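Local coordinates for protein 5-oxopent-3-ene-1,2,5-tricarboxylate decarboxylase (Exiguobacterium antarcticum B7, PDB 6IYM) that belongs to the fumarylacetoacetate hydrolase family of mainly beta, metal-dependent enzymes and carries a magnesium ion held by three acidic residues, at residues Gln119-Glu124 and Asn154-Arg159; Pro101-Gly106 and Gly176-Gly181; Ile131-Arg136 and Leu144-Gly149; Glu126-Ile131 and Gly234-Thr239; Gly76-Asp81 and Leu213-Val218. All blocks are in the same frame, centred on the assembly; numbering follows the deposited sequence.

From the N terminus, G76-D81 comes first and pairs with L213-V218 in contact 5, closing a long loop that holds contacts 1, 2 and 3. P101-G106 follows and opens contact 2, whose loop ends at G176-G181 and encloses contacts 1 and 3. Strand 121-131 then serves contact 1 at its start and contact 4 further along, and the loop after it enters contact 3, the shortest closure. Contact 4 reaches on to G234-T239, so it crosses contacts 1, 2 and 5 while contact 3 nests inside it. Contacts 1 to 4 join strands of one mixed sheet; contact 5 ties two loops beside it. Contacts 1 and 4 share the magnesium ion.

Contact 1: residues Gln119-Glu124 and Asn154-Arg159; sequences QQLDYE and NDVTAR. With MG (magnesium ion), chain C.
R159 reaches back to D122 and E124, which meet its guanidinium at the edge. Its NE and NH2 both hold D122 OD2, NE at 3.0 Å from the anti side and NH2 from well above the carboxylate plane. The same NH2 also meets E124 OE1 at 2.8 Å, again on the anti side. A bend at chi2 (-65°) folds the arginine chain back along D122 CB; the accepting oxygens lie near the guanidinium plane, the carboxylates turned from it. Arginine suits this place because its planar donors can serve two acids; H247 N gives D122 OD2 a further bond.

The tight part lies at the metal. E124 OE2 and D155 OD2, 3.0 Å apart, would probably repel each other, but both bind the magnesium ion, which is 2.0 Å from E124 OE2 and nearly as close to D155 OD2. Their carboxylates are almost perpendicular, and E126 adds a third ligand. K99 pairs with D155 OD1, which probably offsets some of the negative charge. N154 OD1 takes the E124 N-H in a nearly straight bond (170°), fixing the glutamate's backbone. On the sheet face of L121 and A158, L121 CD1 presses on V156 CG1 at 3.5 Å, tighter than usual.

At the other end the contact is looser: Q120 is partly exposed, and its OE1 merely lies against R159 CB at 3.7 Å, while its backbone O accepts R159 N.

Two antiparallel strands, one carrying E124 and E126, the other D155 at an inverse gamma turn, build the magnesium site of this fumarylacetoacetate hydrolase family fold.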
# COMPACT_ATOMS: atom_id res chain seq x y z
N GLN A 119 -10.83 -20.68 6.26
CA GLN A 119 -10.49 -22.10 6.58
C GLN A 119 -9.43 -22.61 5.61
O GLN A 119 -9.25 -23.82 5.56
CB GLN A 119 -11.74 -22.99 6.57
CG GLN A 119 -12.80 -22.58 7.59
CD GLN A 119 -12.38 -22.76 9.02
OE1 GLN A 119 -12.53 -21.87 9.86
NE2 GLN A 119 -11.85 -23.94 9.32
N GLN A 120 -8.76 -21.73 4.85
CA GLN A 120 -7.62 -22.09 3.97
C GLN A 120 -6.44 -21.14 4.23
O GLN A 120 -5.89 -20.59 3.28
CB GLN A 120 -8.08 -22.11 2.52
CG GLN A 120 -9.23 -23.09 2.27
CD GLN A 120 -9.43 -23.29 0.79
OE1 GLN A 120 -9.26 -22.37 -0.01
NE2 GLN A 120 -9.72 -24.52 0.40
N LEU A 121 -6.06 -20.97 5.49
CA LEU A 121 -4.88 -20.16 5.87
C LEU A 121 -3.59 -20.89 5.46
O LEU A 121 -3.47 -22.11 5.75
CB LEU A 121 -4.90 -19.94 7.37
CG LEU A 121 -3.81 -19.01 7.87
CD1 LEU A 121 -3.97 -17.63 7.24
CD2 LEU A 121 -3.84 -18.93 9.38
N ASP A 122 -2.66 -20.18 4.81
CA ASP A 122 -1.45 -20.79 4.20
C ASP A 122 -0.25 -19.90 4.46
O ASP A 122 -0.48 -18.71 4.76
CB ASP A 122 -1.65 -21.04 2.70
CG ASP A 122 -0.81 -22.16 2.11
OD1 ASP A 122 -0.00 -22.76 2.85
OD2 ASP A 122 -0.91 -22.38 0.87
N TYR A 123 0.95 -20.50 4.36
CA TYR A 123 2.28 -19.86 4.53
C TYR A 123 2.90 -19.60 3.14
O TYR A 123 2.57 -20.27 2.12
CB TYR A 123 3.20 -20.72 5.38
CG TYR A 123 3.31 -22.14 4.88
CD1 TYR A 123 4.24 -22.51 3.94
CD2 TYR A 123 2.40 -23.10 5.28
CE1 TYR A 123 4.30 -23.81 3.44
CE2 TYR A 123 2.43 -24.40 4.80
CZ TYR A 123 3.38 -24.75 3.86
OH TYR A 123 3.38 -26.02 3.35
N GLU A 124 3.86 -18.68 3.10
CA GLU A 124 4.78 -18.49 1.94
C GLU A 124 6.06 -17.83 2.47
O GLU A 124 6.00 -16.65 2.84
CB GLU A 124 4.20 -17.58 0.85
CG GLU A 124 3.02 -18.16 0.08
CD GLU A 124 2.58 -17.40 -1.18
OE1 GLU A 124 1.67 -17.90 -1.84
OE2 GLU A 124 3.11 -16.30 -1.45
N ASN A 154 7.06 -13.63 5.65
CA ASN A 154 6.08 -14.74 5.50
C ASN A 154 4.81 -14.10 4.93
O ASN A 154 4.10 -13.38 5.69
CB ASN A 154 5.86 -15.49 6.81
CG ASN A 154 5.11 -16.79 6.64
OD1 ASN A 154 4.51 -17.05 5.59
ND2 ASN A 154 5.04 -17.57 7.70
N ASP A 155 4.55 -14.36 3.65
CA ASP A 155 3.37 -13.81 2.93
C ASP A 155 2.21 -14.70 3.31
O ASP A 155 1.77 -15.50 2.48
CB ASP A 155 3.64 -13.72 1.41
CG ASP A 155 2.47 -13.31 0.52
OD1 ASP A 155 1.44 -12.84 1.05
OD2 ASP A 155 2.57 -13.47 -0.73
N VAL A 156 1.75 -14.60 4.55
CA VAL A 156 0.60 -15.42 5.05
C VAL A 156 -0.62 -15.04 4.19
O VAL A 156 -0.79 -13.84 3.88
CB VAL A 156 0.34 -15.22 6.56
CG1 VAL A 156 -0.90 -15.98 7.01
CG2 VAL A 156 1.54 -15.59 7.41
N THR A 157 -1.43 -16.03 3.81
CA THR A 157 -2.48 -15.91 2.77
C THR A 157 -3.71 -16.74 3.16
O THR A 157 -3.55 -17.90 3.57
CB THR A 157 -1.95 -16.42 1.42
OG1 THR A 157 -0.76 -15.74 1.01
CG2 THR A 157 -3.00 -16.30 0.33
N ALA A 158 -4.91 -16.17 2.97
CA ALA A 158 -6.21 -16.86 3.03
C ALA A 158 -6.57 -17.26 1.61
O ALA A 158 -7.05 -16.41 0.86
CB ALA A 158 -7.26 -15.94 3.63
N ARG A 159 -6.33 -18.51 1.24
CA ARG A 159 -6.52 -19.01 -0.15
C ARG A 159 -7.98 -18.82 -0.61
O ARG A 159 -8.19 -18.59 -1.83
CB ARG A 159 -6.07 -20.46 -0.24
CG ARG A 159 -4.60 -20.68 0.11
CD ARG A 159 -3.69 -20.00 -0.88
NE ARG A 159 -2.28 -20.20 -0.57
CZ ARG A 159 -1.26 -19.59 -1.18
NH1 ARG A 159 -1.49 -18.71 -2.14
NH2 ARG A 159 -0.01 -19.85 -0.82
MG MG C . 3.90 -14.52 -1.97

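Contact 2: residues Pro101-Gly106 and Gly176-Gly181; sequences PSSIVG and GFCPFG
I104 and C178 sit on the same face of a parallel strand pair, and the isoleucine's outer methyl, CD1, comes down on C178 SG at 3.4 Å. With chi1 and chi2 both near -66°, the ethyl branch folds over toward the cysteine, and CD1 also reaches F180 CB. A slim cysteine leaves room for this branch.

V105 and P179 point to the other face. V105 CG2 lies beside the proline ring, 4.2 Å from P179 CG, while CG1 rests over G176 CA at 3.9 Å. Proline fits here, having no N-H to give where none is asked for: V105 bonds the residues before and after it, its N to C178 O at 3.2 Å and its O, weakly, to F180 N.

Where the strands begin, S103 OG touches C178 CB at 3.2 Å and gives its hydrogen bond to A100 O, whereas S103 O accepts C178 N. G176, at a positive phi of 100° that suits glycine, turns the chain; its N-H meets a water that also bonds S102 O and I104 O.

This is parallel beta pairing of strand 104-105, entered from a 3-10 turn, with strand 178-186 in the mixed sheet.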
# COMPACT_ATOMS: atom_id res chain seq x y z
N PRO A 101 0.38 -2.49 5.65
CA PRO A 101 1.32 -2.45 6.77
C PRO A 101 0.70 -2.86 8.12
O PRO A 101 1.38 -3.38 8.93
CB PRO A 101 1.72 -0.97 6.86
CG PRO A 101 1.46 -0.41 5.50
CD PRO A 101 0.25 -1.18 5.00
N SER A 102 -0.60 -2.65 8.28
CA SER A 102 -1.37 -3.11 9.46
C SER A 102 -1.20 -4.64 9.64
O SER A 102 -1.50 -5.10 10.73
CB SER A 102 -2.81 -2.72 9.29
OG SER A 102 -3.38 -3.32 8.12
N SER A 103 -0.77 -5.41 8.62
CA SER A 103 -0.65 -6.90 8.70
C SER A 103 0.70 -7.34 9.27
O SER A 103 0.81 -8.54 9.66
CB SER A 103 -0.92 -7.58 7.39
OG SER A 103 0.15 -7.39 6.47
N ILE A 104 1.66 -6.43 9.40
CA ILE A 104 3.05 -6.72 9.87
C ILE A 104 3.03 -7.15 11.34
O ILE A 104 2.36 -6.52 12.12
CB ILE A 104 3.94 -5.48 9.70
CG1 ILE A 104 4.16 -5.13 8.23
CG2 ILE A 104 5.23 -5.66 10.48
CD1 ILE A 104 4.96 -6.13 7.46
N VAL A 105 3.79 -8.19 11.66
CA VAL A 105 4.19 -8.56 13.04
C VAL A 105 5.66 -8.92 12.95
O VAL A 105 6.14 -9.17 11.83
CB VAL A 105 3.33 -9.72 13.60
CG1 VAL A 105 1.84 -9.37 13.60
CG2 VAL A 105 3.54 -11.03 12.85
N GLY A 106 6.32 -8.98 14.09
CA GLY A 106 7.77 -9.22 14.17
C GLY A 106 8.07 -10.65 14.60
O GLY A 106 7.17 -11.47 14.74
N GLY A 176 -1.94 -9.69 11.21
CA GLY A 176 -1.10 -10.86 11.54
C GLY A 176 -0.48 -11.49 10.31
O GLY A 176 0.46 -12.29 10.50
N PHE A 177 -0.92 -11.14 9.10
CA PHE A 177 -0.57 -11.89 7.86
C PHE A 177 0.79 -11.50 7.28
O PHE A 177 1.07 -11.92 6.12
CB PHE A 177 -1.67 -11.74 6.82
CG PHE A 177 -2.85 -12.67 6.99
CD1 PHE A 177 -3.20 -13.17 8.23
CD2 PHE A 177 -3.64 -12.98 5.90
CE1 PHE A 177 -4.29 -14.02 8.37
CE2 PHE A 177 -4.73 -13.83 6.03
CZ PHE A 177 -5.05 -14.35 7.27
N CYS A 178 1.64 -10.72 7.97
CA CYS A 178 2.97 -10.37 7.41
C CYS A 178 4.06 -10.36 8.47
O CYS A 178 4.64 -9.32 8.78
CB CYS A 178 2.90 -9.04 6.65
SG CYS A 178 4.27 -8.85 5.48
N PRO A 179 4.47 -11.55 9.00
CA PRO A 179 5.74 -11.69 9.69
C PRO A 179 6.87 -11.08 8.87
O PRO A 179 6.93 -11.33 7.67
CB PRO A 179 5.97 -13.20 9.76
CG PRO A 179 4.55 -13.73 9.85
CD PRO A 179 3.75 -12.82 8.94
N PHE A 180 7.73 -10.33 9.54
CA PHE A 180 8.82 -9.56 8.92
C PHE A 180 9.99 -9.54 9.89
O PHE A 180 9.82 -9.06 11.00
CB PHE A 180 8.29 -8.17 8.57
CG PHE A 180 9.31 -7.18 8.07
CD1 PHE A 180 10.23 -7.53 7.11
CD2 PHE A 180 9.22 -5.83 8.42
CE1 PHE A 180 11.12 -6.59 6.62
CE2 PHE A 180 10.08 -4.89 7.90
CZ PHE A 180 11.06 -5.27 7.03
N GLY A 181 11.15 -10.04 9.48
CA GLY A 181 12.37 -9.97 10.29
C GLY A 181 13.25 -11.18 10.04
O GLY A 181 13.08 -11.83 8.99
O HOH W 1 -0.41 -7.18 12.16

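Contact 3: residues Ile131-Arg136 and Leu144-Gly149; sequences IGTTGR and LEHVFG
The H146 imidazole turns an edge to the opposite segment, with T133 O and T134 O lying near its plane. Ring carbon CD2 leads this approach, 3.3 Å from T133 O and 3.8 Å from T134 O, a probably polarised C-H directed mainly at T133 O. T133 OG1 reaches the ring obliquely, 3.2 Å from H146 CD2, and the side chains cross at about a right angle. The threonine's chi1 of 65° sets its hydroxyl between backbone N and carbonyl carbon, which brings it over H146 CA. Ring nitrogen ND1 is bonded to N142 O, which helps fix the ring's rotation.

Glycine is fitting at two points. G132, without a side chain, lets F148 CB pack within 3.6 Å of its CA, and G135 passes close by H146 CD2. G132 N meets H146 O at 2.9 Å in a nearly straight bond (168°), the one hydrogen bond joining these segments, while I131 CG2 lies against the same oxygen.

F148 and G149 both face I130 in a classic beta bulge. The loop joins strand 121-131 to strand 147-158, with I131 and V147 packing on L222 of helix 218-225, and F148's ring meeting W5 of strand 4-10.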
# COMPACT_ATOMS: atom_id res chain seq x y z
N ILE A 131 14.67 -1.41 0.23
CA ILE A 131 15.15 -0.30 -0.65
C ILE A 131 15.77 0.75 0.26
O ILE A 131 15.18 1.03 1.33
CB ILE A 131 13.99 0.26 -1.50
CG1 ILE A 131 13.37 -0.82 -2.39
CG2 ILE A 131 14.40 1.49 -2.29
CD1 ILE A 131 14.30 -1.33 -3.47
N GLY A 132 16.96 1.24 -0.10
CA GLY A 132 17.72 2.19 0.74
C GLY A 132 17.73 3.59 0.14
O GLY A 132 17.99 4.54 0.88
N THR A 133 17.47 3.71 -1.16
CA THR A 133 17.54 5.01 -1.89
C THR A 133 16.39 5.06 -2.90
O THR A 133 16.21 4.10 -3.68
CB THR A 133 18.94 5.27 -2.49
OG1 THR A 133 19.26 4.32 -3.51
CG2 THR A 133 20.04 5.22 -1.46
N THR A 134 15.60 6.13 -2.83
CA THR A 134 14.43 6.41 -3.70
C THR A 134 14.91 6.50 -5.13
O THR A 134 15.99 7.06 -5.36
CB THR A 134 13.73 7.70 -3.27
OG1 THR A 134 13.41 7.51 -1.89
CG2 THR A 134 12.51 8.03 -4.10
N GLY A 135 14.17 5.95 -6.07
CA GLY A 135 14.61 6.01 -7.47
C GLY A 135 13.54 5.45 -8.36
O GLY A 135 12.58 4.85 -7.84
N ARG A 136 13.73 5.58 -9.66
CA ARG A 136 12.75 5.12 -10.66
C ARG A 136 13.53 4.60 -11.86
O ARG A 136 14.65 5.05 -12.02
CB ARG A 136 11.86 6.31 -11.01
CG ARG A 136 10.60 5.94 -11.75
CD ARG A 136 9.89 7.21 -12.15
NE ARG A 136 9.81 7.33 -13.59
CZ ARG A 136 8.93 8.08 -14.22
NH1 ARG A 136 8.05 8.80 -13.55
NH2 ARG A 136 8.91 8.09 -15.54
N LEU A 144 21.22 -2.47 -7.58
CA LEU A 144 21.69 -2.94 -6.26
C LEU A 144 22.21 -1.75 -5.45
O LEU A 144 22.21 -1.82 -4.18
CB LEU A 144 22.76 -4.01 -6.48
CG LEU A 144 22.27 -5.37 -6.98
CD1 LEU A 144 23.44 -6.34 -7.11
CD2 LEU A 144 21.22 -5.95 -6.04
N GLU A 145 22.58 -0.68 -6.15
CA GLU A 145 22.96 0.59 -5.51
C GLU A 145 21.75 1.18 -4.76
O GLU A 145 21.97 1.91 -3.79
CB GLU A 145 23.58 1.53 -6.56
CG GLU A 145 25.03 1.88 -6.26
CD GLU A 145 25.23 2.68 -4.97
OE1 GLU A 145 24.32 3.47 -4.61
OE2 GLU A 145 26.29 2.51 -4.32
N HIS A 146 20.52 0.88 -5.18
CA HIS A 146 19.30 1.35 -4.47
C HIS A 146 18.85 0.37 -3.37
O HIS A 146 17.79 0.61 -2.79
CB HIS A 146 18.18 1.62 -5.49
CG HIS A 146 18.47 2.75 -6.42
ND1 HIS A 146 19.32 2.61 -7.52
CD2 HIS A 146 18.01 4.02 -6.44
CE1 HIS A 146 19.36 3.75 -8.17
NE2 HIS A 146 18.58 4.62 -7.53
N VAL A 147 19.59 -0.72 -3.10
CA VAL A 147 19.18 -1.75 -2.10
C VAL A 147 19.96 -1.47 -0.80
O VAL A 147 21.19 -1.40 -0.82
CB VAL A 147 19.38 -3.18 -2.64
CG1 VAL A 147 19.13 -4.25 -1.57
CG2 VAL A 147 18.50 -3.48 -3.85
N PHE A 148 19.27 -1.28 0.31
CA PHE A 148 19.93 -1.20 1.64
C PHE A 148 20.32 -2.62 2.06
O PHE A 148 21.35 -2.80 2.74
CB PHE A 148 18.98 -0.59 2.67
CG PHE A 148 19.60 -0.45 4.03
CD1 PHE A 148 20.51 0.57 4.29
CD2 PHE A 148 19.28 -1.34 5.04
CE1 PHE A 148 21.08 0.70 5.54
CE2 PHE A 148 19.86 -1.21 6.30
CZ PHE A 148 20.76 -0.20 6.54
N GLY A 149 19.48 -3.61 1.76
CA GLY A 149 19.70 -4.98 2.25
C GLY A 149 18.50 -5.89 2.06
O GLY A 149 17.70 -5.63 1.16

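Contact 4: residues Glu126-Ile131 and Gly234-Thr239. With MG (magnesium ion), chain C.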
# COMPACT_ATOMS: atom_id res chain seq x y z
N GLU A 126 9.67 -16.12 2.11
CA GLU A 126 10.13 -15.21 1.00
C GLU A 126 11.34 -14.35 1.39
O GLU A 126 11.42 -13.87 2.55
CB GLU A 126 8.96 -14.33 0.55
CG GLU A 126 7.75 -15.09 0.04
CD GLU A 126 6.75 -14.32 -0.85
OE1 GLU A 126 7.09 -13.19 -1.30
OE2 GLU A 126 5.66 -14.89 -1.14
N LEU A 127 12.24 -14.15 0.42
CA LEU A 127 13.34 -13.16 0.52
C LEU A 127 12.74 -11.77 0.28
O LEU A 127 12.05 -11.59 -0.73
CB LEU A 127 14.40 -13.48 -0.53
CG LEU A 127 15.52 -12.45 -0.66
CD1 LEU A 127 16.31 -12.33 0.62
CD2 LEU A 127 16.43 -12.82 -1.83
N ALA A 128 12.99 -10.85 1.19
CA ALA A 128 12.51 -9.46 1.12
C ALA A 128 13.68 -8.56 0.72
O ALA A 128 14.70 -8.62 1.41
CB ALA A 128 11.98 -9.04 2.45
N ILE A 129 13.52 -7.77 -0.34
CA ILE A 129 14.43 -6.64 -0.68
C ILE A 129 14.04 -5.39 0.13
O ILE A 129 12.87 -4.96 0.05
CB ILE A 129 14.39 -6.32 -2.19
CG1 ILE A 129 14.66 -7.55 -3.05
CG2 ILE A 129 15.34 -5.17 -2.51
CD1 ILE A 129 14.24 -7.35 -4.51
N ILE A 130 15.01 -4.78 0.80
CA ILE A 130 14.85 -3.49 1.53
C ILE A 130 15.48 -2.35 0.72
O ILE A 130 16.69 -2.32 0.59
CB ILE A 130 15.47 -3.60 2.92
CG1 ILE A 130 14.99 -4.85 3.66
CG2 ILE A 130 15.21 -2.33 3.70
CD1 ILE A 130 13.55 -4.75 4.09
N ILE A 131 14.67 -1.41 0.23
CA ILE A 131 15.15 -0.30 -0.65
C ILE A 131 15.77 0.75 0.26
O ILE A 131 15.18 1.03 1.33
CB ILE A 131 13.99 0.26 -1.50
CG1 ILE A 131 13.37 -0.82 -2.39
CG2 ILE A 131 14.40 1.49 -2.29
CD1 ILE A 131 14.30 -1.33 -3.47
N GLY A 234 13.04 2.47 2.20
CA GLY A 234 12.27 1.70 3.19
C GLY A 234 11.17 0.86 2.56
O GLY A 234 10.45 0.16 3.32
N ASP A 235 11.00 0.93 1.23
CA ASP A 235 10.15 -0.06 0.52
C ASP A 235 10.63 -1.49 0.83
O ASP A 235 11.86 -1.72 0.92
CB ASP A 235 10.18 0.14 -0.99
CG ASP A 235 9.04 0.97 -1.53
OD1 ASP A 235 8.01 1.08 -0.82
OD2 ASP A 235 9.18 1.48 -2.66
N VAL A 236 9.68 -2.41 0.98
CA VAL A 236 9.91 -3.87 1.20
C VAL A 236 9.34 -4.62 -0.01
O VAL A 236 8.12 -4.56 -0.24
CB VAL A 236 9.29 -4.38 2.51
CG1 VAL A 236 9.58 -5.86 2.76
CG2 VAL A 236 9.73 -3.57 3.71
N ILE A 237 10.17 -5.33 -0.75
CA ILE A 237 9.68 -6.12 -1.91
C ILE A 237 9.83 -7.60 -1.56
O ILE A 237 11.00 -8.07 -1.39
CB ILE A 237 10.43 -5.69 -3.19
CG1 ILE A 237 10.40 -4.18 -3.35
CG2 ILE A 237 9.83 -6.40 -4.40
CD1 ILE A 237 11.18 -3.65 -4.52
N ALA A 238 8.71 -8.31 -1.51
CA ALA A 238 8.67 -9.76 -1.25
C ALA A 238 8.82 -10.48 -2.60
O ALA A 238 7.98 -10.25 -3.44
CB ALA A 238 7.40 -10.11 -0.54
N THR A 239 9.86 -11.32 -2.78
CA THR A 239 10.34 -11.75 -4.12
C THR A 239 9.78 -13.11 -4.53
O THR A 239 10.30 -13.67 -5.51
CB THR A 239 11.87 -11.71 -4.21
OG1 THR A 239 12.40 -12.57 -3.21
CG2 THR A 239 12.43 -10.32 -4.01
MG MG C . 3.90 -14.52 -1.97
O HOH W 2 11.91 -15.30 -2.34
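I131, T239 and I129 lose the most surface between these strands. T239 grips L127 O twice, with its hydroxyl OG1 at 2.7 Å and with its backbone N. Threonine does this because chi1 of 59° turns OG1 back toward the neighbouring strand; a water joins the hydroxyl to L127 N. The other branch, CG2, touches I129 CD1 at 3.5 Å, the side chains crossing at about a right angle.

I129 forms the centre of the pairing, exchanging N-H and C=O bonds with I237, and their CB atoms face each other at 4.1 Å. Branched isoleucines suit such buried strand positions, and helix 218-225 covers this side through V218 and I221. I131 runs alongside D235, with CG1 at 3.6 Å from D235 CB, and its CD1 meets I237 CD1. G234, at a phi of 90°, gives its N to I131 O at 2.7 Å.

On the opposite face A128 and I130 pack on V236. Small A238 leaves space for E126, whose OE1 lies 3.2 Å from A238 CB and is bonded by G240 N, while OE2 binds the magnesium ion at 2.0 Å. An antiparallel core pair ends at the metal site of the fold.

Contact 5: residues Gly76-Asp81 and Leu213-Val218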
# COMPACT_ATOMS: atom_id res chain seq x y z
N GLY A 76 4.13 -12.47 -7.54
CA GLY A 76 3.35 -13.73 -7.63
C GLY A 76 4.28 -14.93 -7.83
O GLY A 76 5.44 -14.88 -7.39
N LYS A 77 3.84 -15.97 -8.52
CA LYS A 77 4.67 -17.17 -8.83
C LYS A 77 6.02 -16.71 -9.40
O LYS A 77 6.04 -16.10 -10.49
CB LYS A 77 3.94 -18.05 -9.85
CG LYS A 77 2.96 -19.05 -9.26
CD LYS A 77 2.09 -18.49 -8.16
CE LYS A 77 1.38 -19.56 -7.37
NZ LYS A 77 0.63 -18.99 -6.24
N ASN A 78 7.11 -17.00 -8.69
CA ASN A 78 8.47 -16.57 -9.08
C ASN A 78 9.49 -17.69 -8.91
O ASN A 78 10.68 -17.40 -8.97
CB ASN A 78 8.92 -15.35 -8.30
CG ASN A 78 10.03 -14.61 -9.01
OD1 ASN A 78 10.06 -14.59 -10.25
ND2 ASN A 78 10.96 -14.06 -8.26
N TYR A 79 9.08 -18.95 -8.71
CA TYR A 79 10.07 -20.03 -8.44
C TYR A 79 9.78 -21.19 -9.38
O TYR A 79 8.61 -21.54 -9.53
CB TYR A 79 10.04 -20.47 -6.97
CG TYR A 79 10.93 -19.68 -6.03
CD1 TYR A 79 10.56 -18.42 -5.58
CD2 TYR A 79 12.15 -20.17 -5.59
CE1 TYR A 79 11.37 -17.69 -4.73
CE2 TYR A 79 12.96 -19.46 -4.72
CZ TYR A 79 12.58 -18.20 -4.30
OH TYR A 79 13.36 -17.48 -3.44
N ALA A 80 10.82 -21.69 -10.03
CA ALA A 80 10.86 -22.99 -10.75
C ALA A 80 10.82 -24.12 -9.71
O ALA A 80 11.28 -23.89 -8.56
CB ALA A 80 12.10 -23.07 -11.61
N ASP A 81 10.27 -25.27 -10.08
CA ASP A 81 10.13 -26.45 -9.19
C ASP A 81 11.46 -27.22 -9.18
O ASP A 81 12.30 -26.91 -8.31
CB ASP A 81 8.92 -27.31 -9.59
CG ASP A 81 7.59 -26.84 -9.01
OD1 ASP A 81 7.54 -25.71 -8.50
OD2 ASP A 81 6.62 -27.61 -9.07
N LEU A 213 16.48 -20.69 -8.28
CA LEU A 213 15.24 -21.14 -9.00
C LEU A 213 14.31 -19.97 -9.36
O LEU A 213 13.28 -20.25 -10.01
CB LEU A 213 14.46 -22.12 -8.12
CG LEU A 213 15.16 -23.41 -7.74
CD1 LEU A 213 14.19 -24.31 -6.96
CD2 LEU A 213 15.70 -24.13 -8.95
N MET A 214 14.62 -18.75 -8.93
CA MET A 214 13.78 -17.53 -9.19
C MET A 214 13.65 -17.29 -10.70
O MET A 214 14.68 -17.27 -11.40
CB MET A 214 14.41 -16.28 -8.55
CG MET A 214 14.22 -16.20 -7.04
SD MET A 214 15.18 -14.83 -6.32
CE MET A 214 13.92 -13.57 -6.19
N LEU A 215 12.42 -17.12 -11.19
CA LEU A 215 12.11 -16.88 -12.62
C LEU A 215 12.53 -15.44 -12.98
O LEU A 215 13.03 -15.24 -14.11
CB LEU A 215 10.62 -17.16 -12.86
CG LEU A 215 10.12 -18.54 -12.40
CD1 LEU A 215 8.60 -18.65 -12.54
CD2 LEU A 215 10.80 -19.65 -13.18
N ARG A 216 12.39 -14.50 -12.02
CA ARG A 216 13.00 -13.14 -12.07
C ARG A 216 13.90 -12.92 -10.84
O ARG A 216 13.37 -12.86 -9.70
CB ARG A 216 11.88 -12.08 -12.17
CG ARG A 216 11.22 -12.05 -13.54
CD ARG A 216 9.76 -11.66 -13.51
NE ARG A 216 9.14 -11.71 -14.84
CZ ARG A 216 8.34 -12.66 -15.29
NH1 ARG A 216 8.02 -13.70 -14.55
NH2 ARG A 216 7.86 -12.57 -16.52
N ASP A 217 15.21 -12.78 -11.06
CA ASP A 217 16.23 -12.57 -10.00
C ASP A 217 16.03 -11.17 -9.38
O ASP A 217 15.12 -10.42 -9.81
CB ASP A 217 17.64 -12.85 -10.53
CG ASP A 217 18.22 -11.76 -11.41
OD1 ASP A 217 17.43 -10.93 -11.89
OD2 ASP A 217 19.46 -11.74 -11.58
N VAL A 218 16.81 -10.85 -8.35
CA VAL A 218 16.64 -9.59 -7.58
C VAL A 218 16.77 -8.40 -8.55
O VAL A 218 15.81 -7.59 -8.65
CB VAL A 218 17.62 -9.55 -6.39
CG1 VAL A 218 17.74 -8.16 -5.76
CG2 VAL A 218 17.24 -10.58 -5.34
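N78 O accepts L215 N at 2.8 Å, the shortest hydrogen bond here. The asparagine's amide then matches the backbone of R216 like a second peptide group: OD1 takes R216 N at 2.9 Å, and ND2 gives a nearly straight bond (173°) to R216 O, which lies in the amide plane. Asparagine suits this place because its flat end carries one acceptor and one donor, and chi1 of -159°, with CG opposite the backbone nitrogen, swings it across to R216. ND2 is also bonded to T239 O, so both its hydrogens have acceptors in reach and the amide's rotation is fixed.

One residue on, the contact becomes apolar. M214 runs beside the Y79 ring, and its CG sits over one face, 4.1 Å from the centroid, as a CH-pi contact. The sulfur SD lies farther out and obliquely, a Met-aromatic contact, while the methyl CE touches N78 ND2 at 3.6 Å. L213 CB meets the same ring at CD2, crossing it at about a right angle. The small A80 leaves room for L215 CD2, 4.0 Å from its CB, and its N bonds L213 O.

A single backbone bridge between Y79 and M214, two loops running roughly antiparallel, and an asparagine mimicking a peptide join the loop after strand 72-75 to the one leading into helix 218-225, where D217 is the N-cap.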